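Local coordinates for protein transcobalamin-1 (PDB 4KKI) that binds vitamin B12 (cobalamin) with femtomolar affinity and protects it from the acid of the stomach, at residues 103-108 with 306-311; 156-161 with 302-307. All blocks are in the same frame, centred on the assembly; numbering follows the deposited sequence.

Interaction 1 (103-108 with 306-311); sequences GVCRNA and SSCVSA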
ATOM      1  N   GLY A 103      -3.022 -14.853   9.869  1.00 43.39           N
ATOM      2  CA  GLY A 103      -2.447 -16.134   9.506  1.00 50.24           C
ATOM      3  C   GLY A 103      -0.994 -16.113   9.076  1.00 58.61           C
ATOM      4  O   GLY A 103      -0.574 -16.975   8.302  1.00 68.86           O
ATOM      5  N   VAL A 104      -0.230 -15.138   9.566  1.00 54.53           N
ATOM      6  CA  VAL A 104       1.204 -15.069   9.285  1.00 57.72           C
ATOM      7  C   VAL A 104       1.855 -16.369   9.737  1.00 63.35           C
ATOM      8  O   VAL A 104       2.718 -16.927   9.057  1.00 65.05           O
ATOM      9  CB  VAL A 104       1.877 -13.889  10.017  1.00 53.97           C
ATOM     10  CG1 VAL A 104       3.366 -13.844   9.706  1.00 48.56           C
ATOM     11  CG2 VAL A 104       1.219 -12.580   9.636  1.00 57.21           C
ATOM     12  N   CYS A 105       1.412 -16.847  10.894  1.00 57.06           N
ATOM     13  CA  CYS A 105       1.841 -18.127  11.435  1.00 62.87           C
ATOM     14  C   CYS A 105       0.703 -18.729  12.254  1.00 65.71           C
ATOM     15  O   CYS A 105      -0.256 -18.037  12.600  1.00 66.75           O
ATOM     16  CB  CYS A 105       3.090 -17.945  12.296  1.00 61.49           C
ATOM     17  SG  CYS A 105       3.022 -16.516  13.401  1.00 82.53           S
ATOM     18  N   ARG A 106       0.806 -20.016  12.563  1.00 71.71           N
ATOM     19  CA  ARG A 106      -0.256 -20.694  13.298  1.00 78.40           C
ATOM     20  C   ARG A 106      -0.328 -20.244  14.752  1.00 79.27           C
ATOM     21  O   ARG A 106       0.639 -20.372  15.505  1.00 84.43           O
ATOM     22  CB  ARG A 106      -0.087 -22.212  13.226  1.00 85.12           C
ATOM     23  CG  ARG A 106      -1.119 -22.994  14.018  1.00 93.69           C
ATOM     24  CD  ARG A 106      -2.038 -23.784  13.105  1.00100.74           C
ATOM     25  NE  ARG A 106      -2.960 -24.623  13.865  1.00113.00           N
ATOM     26  CZ  ARG A 106      -2.665 -25.840  14.311  1.00119.95           C
ATOM     27  NH1 ARG A 106      -1.470 -26.364  14.071  1.00122.72           N
ATOM     28  NH2 ARG A 106      -3.564 -26.534  14.996  1.00120.81           N
ATOM     29  N   ASN A 107      -1.483 -19.711  15.137  1.00 74.21           N
ATOM     30  CA  ASN A 107      -1.745 -19.362  16.526  1.00 76.46           C
ATOM     31  C   ASN A 107      -3.238 -19.422  16.820  1.00 80.49           C
ATOM     32  O   ASN A 107      -4.029 -19.807  15.958  1.00 83.81           O
ATOM     33  CB  ASN A 107      -1.186 -17.979  16.860  1.00 74.06           C
ATOM     34  CG  ASN A 107      -1.902 -16.864  16.129  1.00 75.65           C
ATOM     35  OD1 ASN A 107      -2.470 -17.072  15.058  1.00 93.70           O
ATOM     36  ND2 ASN A 107      -1.875 -15.668  16.704  1.00 72.71           N
ATOM     37  N   ALA A 108      -3.621 -19.043  18.033  1.00 82.17           N
ATOM     38  CA  ALA A 108      -5.022 -19.093  18.434  1.00 82.82           C
ATOM     39  C   ALA A 108      -5.874 -18.106  17.638  1.00 81.41           C
ATOM     40  O   ALA A 108      -7.034 -18.381  17.332  1.00 82.83           O
ATOM     41  CB  ALA A 108      -5.160 -18.839  19.929  1.00 73.07           C
ATOM     42  N   SER A 306       2.120 -22.938  10.827  1.00127.25           N
ATOM     43  CA  SER A 306       3.101 -22.784  11.908  1.00131.31           C
ATOM     44  C   SER A 306       4.482 -22.255  11.516  1.00133.25           C
ATOM     45  O   SER A 306       5.177 -22.820  10.672  1.00132.73           O
ATOM     46  CB  SER A 306       3.224 -24.062  12.749  1.00134.79           C
ATOM     47  OG  SER A 306       4.038 -23.842  13.887  1.00135.81           O
ATOM     48  N   SER A 307       4.848 -21.150  12.157  1.00134.17           N
ATOM     49  CA  SER A 307       6.185 -20.577  12.096  1.00130.75           C
ATOM     50  C   SER A 307       6.320 -19.692  13.326  1.00137.20           C
ATOM     51  O   SER A 307       7.367 -19.094  13.576  1.00135.18           O
ATOM     52  CB  SER A 307       6.373 -19.744  10.828  1.00122.25           C
ATOM     53  OG  SER A 307       6.346 -20.558   9.669  1.00119.37           O
ATOM     54  N   CYS A 308       5.233 -19.629  14.093  1.00147.76           N
ATOM     55  CA  CYS A 308       5.126 -18.749  15.253  1.00155.09           C
ATOM     56  C   CYS A 308       6.115 -19.089  16.358  1.00158.29           C
ATOM     57  O   CYS A 308       5.899 -20.016  17.138  1.00160.87           O
ATOM     58  CB  CYS A 308       3.700 -18.773  15.819  1.00156.85           C
ATOM     59  SG  CYS A 308       2.512 -17.699  14.974  1.00111.33           S
ATOM     60  N   VAL A 309       7.203 -18.327  16.418  1.00154.05           N
ATOM     61  CA  VAL A 309       8.131 -18.418  17.532  1.00148.36           C
ATOM     62  C   VAL A 309       7.582 -17.562  18.668  1.00153.86           C
ATOM     63  O   VAL A 309       7.636 -16.334  18.607  1.00158.01           O
ATOM     64  CB  VAL A 309       9.532 -17.921  17.139  1.00136.18           C
ATOM     65  CG1 VAL A 309      10.511 -18.137  18.283  1.00134.71           C
ATOM     66  CG2 VAL A 309      10.013 -18.628  15.881  1.00129.94           C
ATOM     67  N   SER A 310       7.041 -18.218  19.692  1.00153.79           N
ATOM     68  CA  SER A 310       6.386 -17.530  20.803  1.00151.54           C
ATOM     69  C   SER A 310       7.310 -16.544  21.518  1.00156.18           C
ATOM     70  O   SER A 310       6.867 -15.496  21.989  1.00157.61           O
ATOM     71  CB  SER A 310       5.818 -18.543  21.802  1.00145.31           C
ATOM     72  OG  SER A 310       4.817 -19.348  21.201  1.00137.48           O
ATOM     73  N   ALA A 311       8.592 -16.887  21.596  1.00155.42           N
ATOM     74  CA  ALA A 311       9.586 -16.000  22.192  1.00149.31           C
ATOM     75  C   ALA A 311      10.309 -15.212  21.105  1.00139.31           C
ATOM     76  O   ALA A 311      11.283 -15.690  20.525  1.00142.46           O
ATOM     77  CB  ALA A 311      10.578 -16.797  23.024  1.00150.67           C
TER

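Interaction 2 (156-161 with 302-307); sequences LFNGNY and INKDSS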
ATOM      1  N   LEU A 156      -2.235 -18.047  -0.632  1.00 39.78           N
ATOM      2  CA  LEU A 156      -1.493 -18.459   0.559  1.00 41.57           C
ATOM      3  C   LEU A 156      -2.312 -19.328   1.513  1.00 48.04           C
ATOM      4  O   LEU A 156      -1.752 -20.114   2.277  1.00 47.06           O
ATOM      5  CB  LEU A 156      -0.973 -17.234   1.313  1.00 38.96           C
ATOM      6  CG  LEU A 156       0.209 -16.488   0.695  1.00 44.18           C
ATOM      7  CD1 LEU A 156       0.469 -15.188   1.445  1.00 38.62           C
ATOM      8  CD2 LEU A 156       1.445 -17.372   0.710  1.00 30.16           C
ATOM      9  N   PHE A 157      -3.633 -19.182   1.475  1.00 42.79           N
ATOM     10  CA  PHE A 157      -4.491 -19.891   2.423  1.00 56.14           C
ATOM     11  C   PHE A 157      -5.435 -20.882   1.747  1.00 55.22           C
ATOM     12  O   PHE A 157      -6.484 -21.225   2.293  1.00 59.42           O
ATOM     13  CB  PHE A 157      -5.257 -18.897   3.303  1.00 46.92           C
ATOM     14  CG  PHE A 157      -4.366 -18.077   4.189  1.00 41.33           C
ATOM     15  CD1 PHE A 157      -3.774 -16.917   3.715  1.00 41.02           C
ATOM     16  CD2 PHE A 157      -4.101 -18.474   5.489  1.00 51.33           C
ATOM     17  CE1 PHE A 157      -2.942 -16.165   4.523  1.00 47.06           C
ATOM     18  CE2 PHE A 157      -3.272 -17.724   6.303  1.00 55.25           C
ATOM     19  CZ  PHE A 157      -2.689 -16.570   5.818  1.00 38.28           C
ATOM     20  N   ASN A 158      -5.041 -21.338   0.561  1.00 50.93           N
ATOM     21  CA  ASN A 158      -5.768 -22.374  -0.166  1.00 57.20           C
ATOM     22  C   ASN A 158      -7.235 -22.043  -0.413  1.00 58.90           C
ATOM     23  O   ASN A 158      -8.098 -22.916  -0.335  1.00 59.02           O
ATOM     24  CB  ASN A 158      -5.651 -23.721   0.554  1.00 66.25           C
ATOM     25  CG  ASN A 158      -4.221 -24.214   0.633  1.00 77.57           C
ATOM     26  OD1 ASN A 158      -3.646 -24.311   1.717  1.00 84.87           O
ATOM     27  ND2 ASN A 158      -3.640 -24.531  -0.517  1.00 79.11           N
ATOM     28  N   GLY A 159      -7.512 -20.777  -0.702  1.00 56.64           N
ATOM     29  CA  GLY A 159      -8.856 -20.358  -1.044  1.00 48.35           C
ATOM     30  C   GLY A 159      -9.156 -20.700  -2.488  1.00 54.76           C
ATOM     31  O   GLY A 159      -8.243 -20.976  -3.267  1.00 62.19           O
ATOM     32  N   ASN A 160     -10.432 -20.683  -2.852  1.00 56.59           N
ATOM     33  CA  ASN A 160     -10.832 -21.020  -4.210  1.00 60.95           C
ATOM     34  C   ASN A 160     -10.811 -19.802  -5.128  1.00 62.31           C
ATOM     35  O   ASN A 160     -11.548 -18.839  -4.918  1.00 62.74           O
ATOM     36  CB  ASN A 160     -12.213 -21.681  -4.217  1.00 75.98           C
ATOM     37  CG  ASN A 160     -12.484 -22.459  -5.493  1.00 93.32           C
ATOM     38  OD1 ASN A 160     -12.222 -21.982  -6.597  1.00 93.24           O
ATOM     39  ND2 ASN A 160     -13.006 -23.672  -5.343  1.00101.67           N
ATOM     40  N   TYR A 161      -9.953 -19.851  -6.141  1.00 58.08           N
ATOM     41  CA  TYR A 161      -9.854 -18.781  -7.123  1.00 58.74           C
ATOM     42  C   TYR A 161      -9.523 -19.366  -8.490  1.00 62.11           C
ATOM     43  O   TYR A 161      -8.877 -20.409  -8.587  1.00 61.21           O
ATOM     44  CB  TYR A 161      -8.787 -17.759  -6.712  1.00 55.14           C
ATOM     45  CG  TYR A 161      -7.387 -18.328  -6.620  1.00 61.39           C
ATOM     46  CD1 TYR A 161      -6.956 -18.977  -5.471  1.00 65.46           C
ATOM     47  CD2 TYR A 161      -6.494 -18.212  -7.682  1.00 52.41           C
ATOM     48  CE1 TYR A 161      -5.682 -19.498  -5.379  1.00 68.20           C
ATOM     49  CE2 TYR A 161      -5.214 -18.732  -7.599  1.00 50.55           C
ATOM     50  CZ  TYR A 161      -4.815 -19.374  -6.442  1.00 61.77           C
ATOM     51  OH  TYR A 161      -3.548 -19.899  -6.340  1.00 57.22           O
ATOM     52  N   ILE A 302       4.775 -15.942   4.647  1.00 49.15           N
ATOM     53  CA  ILE A 302       3.620 -16.305   5.452  1.00 61.13           C
ATOM     54  C   ILE A 302       3.337 -17.804   5.355  1.00 67.81           C
ATOM     55  O   ILE A 302       2.883 -18.300   4.322  1.00 68.66           O
ATOM     56  CB  ILE A 302       2.374 -15.505   5.029  1.00 59.15           C
ATOM     57  CG1 ILE A 302       2.570 -14.021   5.343  1.00 55.25           C
ATOM     58  CG2 ILE A 302       1.135 -16.034   5.728  1.00 70.72           C
ATOM     59  CD1 ILE A 302       1.445 -13.131   4.861  1.00 52.42           C
ATOM     60  N   ASN A 303       3.632 -18.521   6.433  1.00 64.98           N
ATOM     61  CA  ASN A 303       3.360 -19.950   6.506  1.00 71.72           C
ATOM     62  C   ASN A 303       2.213 -20.195   7.482  1.00 84.68           C
ATOM     63  O   ASN A 303       2.401 -20.152   8.699  1.00 89.81           O
ATOM     64  CB  ASN A 303       4.617 -20.708   6.944  1.00 79.00           C
ATOM     65  CG  ASN A 303       4.525 -22.205   6.688  1.00 90.74           C
ATOM     66  OD1 ASN A 303       3.436 -22.765   6.573  1.00 92.65           O
ATOM     67  ND2 ASN A 303       5.679 -22.860   6.603  1.00 94.04           N
ATOM     68  N   LYS A 304       1.023 -20.441   6.942  1.00 81.23           N
ATOM     69  CA  LYS A 304      -0.176 -20.594   7.763  1.00 82.78           C
ATOM     70  C   LYS A 304      -0.107 -21.823   8.667  1.00 92.73           C
ATOM     71  O   LYS A 304      -0.768 -21.875   9.704  1.00 89.74           O
ATOM     72  CB  LYS A 304      -1.431 -20.645   6.886  1.00 79.40           C
ATOM     73  CG  LYS A 304      -1.617 -21.945   6.121  1.00 76.62           C
ATOM     74  CD  LYS A 304      -2.837 -21.876   5.217  1.00 79.95           C
ATOM     75  CE  LYS A 304      -3.278 -23.262   4.781  1.00 83.15           C
ATOM     76  NZ  LYS A 304      -3.731 -24.080   5.941  1.00 84.51           N
ATOM     77  N   ASP A 305       0.696 -22.806   8.273  1.00109.04           N
ATOM     78  CA  ASP A 305       0.867 -24.016   9.068  1.00117.69           C
ATOM     79  C   ASP A 305       2.109 -23.943   9.954  1.00121.75           C
ATOM     80  O   ASP A 305       3.028 -24.755   9.828  1.00123.19           O
ATOM     81  CB  ASP A 305       0.900 -25.258   8.174  1.00119.49           C
ATOM     82  CG  ASP A 305      -0.436 -25.530   7.505  1.00116.77           C
ATOM     83  OD1 ASP A 305      -1.321 -26.120   8.160  1.00121.07           O
ATOM     84  OD2 ASP A 305      -0.602 -25.155   6.325  1.00110.52           O
ATOM     85  N   SER A 306       2.120 -22.938  10.827  1.00127.25           N
ATOM     86  CA  SER A 306       3.101 -22.784  11.908  1.00131.31           C
ATOM     87  C   SER A 306       4.482 -22.255  11.516  1.00133.25           C
ATOM     88  O   SER A 306       5.177 -22.820  10.672  1.00132.73           O
ATOM     89  CB  SER A 306       3.224 -24.062  12.749  1.00134.79           C
ATOM     90  OG  SER A 306       4.038 -23.842  13.887  1.00135.81           O
ATOM     91  N   SER A 307       4.848 -21.150  12.157  1.00134.17           N
ATOM     92  CA  SER A 307       6.185 -20.577  12.096  1.00130.75           C
ATOM     93  C   SER A 307       6.320 -19.692  13.326  1.00137.20           C
ATOM     94  O   SER A 307       7.367 -19.094  13.576  1.00135.18           O
ATOM     95  CB  SER A 307       6.373 -19.744  10.828  1.00122.25           C
ATOM     96  OG  SER A 307       6.346 -20.558   9.669  1.00119.37           O
TER

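Interaction 1 (103-108 with 306-311)
C105 and C308 meet through a covalent bond, SG of one to SG of the other at 2.0 Å, and the rest of this contact is arranged around that link. Both side chains leave their backbones toward the opposite segment, and the C-S-S-C torsion is 75°, near the quarter turn that a disulfide prefers. The two halves are folded differently. In C105 the sulfur lies between the backbone N and the carbonyl carbon (chi1 44°), whereas in C308 it stands anti to the carbonyl carbon (chi1 -82°). The backbones come close here: CB of C105 is 3.3 Å from the backbone N of C308.

The flanking residues pack along the chains without a hydrogen bond between the two segments. The carbonyl O of R106 approaches SG of C308 to 3.3 Å, and CB of N107 lies 4.2 Å from the same sulfur. R106 uses the root of its side chain: CB rests 3.3 Å from the backbone N of S306 and 3.8 Å from its CB, while the guanidinium end leads away from the segment. Next along the chain, CB of S307 comes to 4.0 Å from CB of C105. The hydroxyl of S307 gives a hydrogen bond to the carbonyl O of S306, 2.7 Å from OG, nearly side-on to the C=O bond and tilted from the carbonyl plane. Both serines are poorly ordered, so their contacts are less sharply defined than the disulfide.

C105 is buried and C308 partly exposed, so the link runs from the body of the domain to its surface. V104, just before the bridge, packs on helix 55-63. The arrangement is a long-range disulfide of the helical cobalamin-binding domain, tying the loop after helix 92-102 to the tail that continues into the flexible linker.

Interaction 2 (156-161 with 302-307)
F157 and K304 lie alongside each other and run in opposite directions, CE2 of the ring 3.5 Å from CB of the lysine. With CG anti to its carbonyl carbon (chi1 -64°), F157 carries the far end of its ring closer to 302-307 than its first side-chain bond alone would suggest. The ring also reaches I302, whose CG2 sits 3.9 Å from CZ at an oblique approach.

This is the tight, apolar end of the contact. L156 completes it, crossing I302 at about a right angle with CD1 4.1 Å from CB of the isoleucine. L100 of helix 92-102 touches L156, F157 and I302 alike, so the three close over one helix. Were F157 an alanine, the ring would be gone, which is likely to open a gap beside I302 and L100 and leave the aliphatic stem of K304 without its apolar neighbour.

Toward solvent the contact becomes polar and loose. The lysine continues past the carbonyl O of L156, 3.6 Å from CD, and its CE reaches OD1 of exposed N158 at 3.3 Å; neither approach is a hydrogen bond. Its chain bends at the last torsion (chi4 64°), bringing NZ 3.3 Å from OD2 of D305 in its own segment, a salt bridge whose hydrogen bond is weak. D305 in turn gives its backbone N to OD1 of N303, making an Asx turn that bends the chain between N303 and D305.

In the alpha6-alpha6 barrel this is packing of the C-terminal end of helix 144-156 against the tail that follows helix 284-294, both resting on helix 92-102.

In the fold
Interactions 1 and 2 fasten the same tail at successive points by unlike means. They overlap in sequence at S306 and S307, which touch the partner segment in interaction 1 but not in interaction 2, and their centres are 12 Å apart. Interaction 2 is partly buried and relies on apolar side chains with a polar fringe; interaction 1 is a surface contact fixed by a covalent bond. They touch through packing: the carbonyl O of G103, just past helix 92-102, lies 3.2 Å from CG2 of I302 and close to the F157 ring. The same tail thus joins two loops of the helical domain, with both contacts away from the cobalamin site.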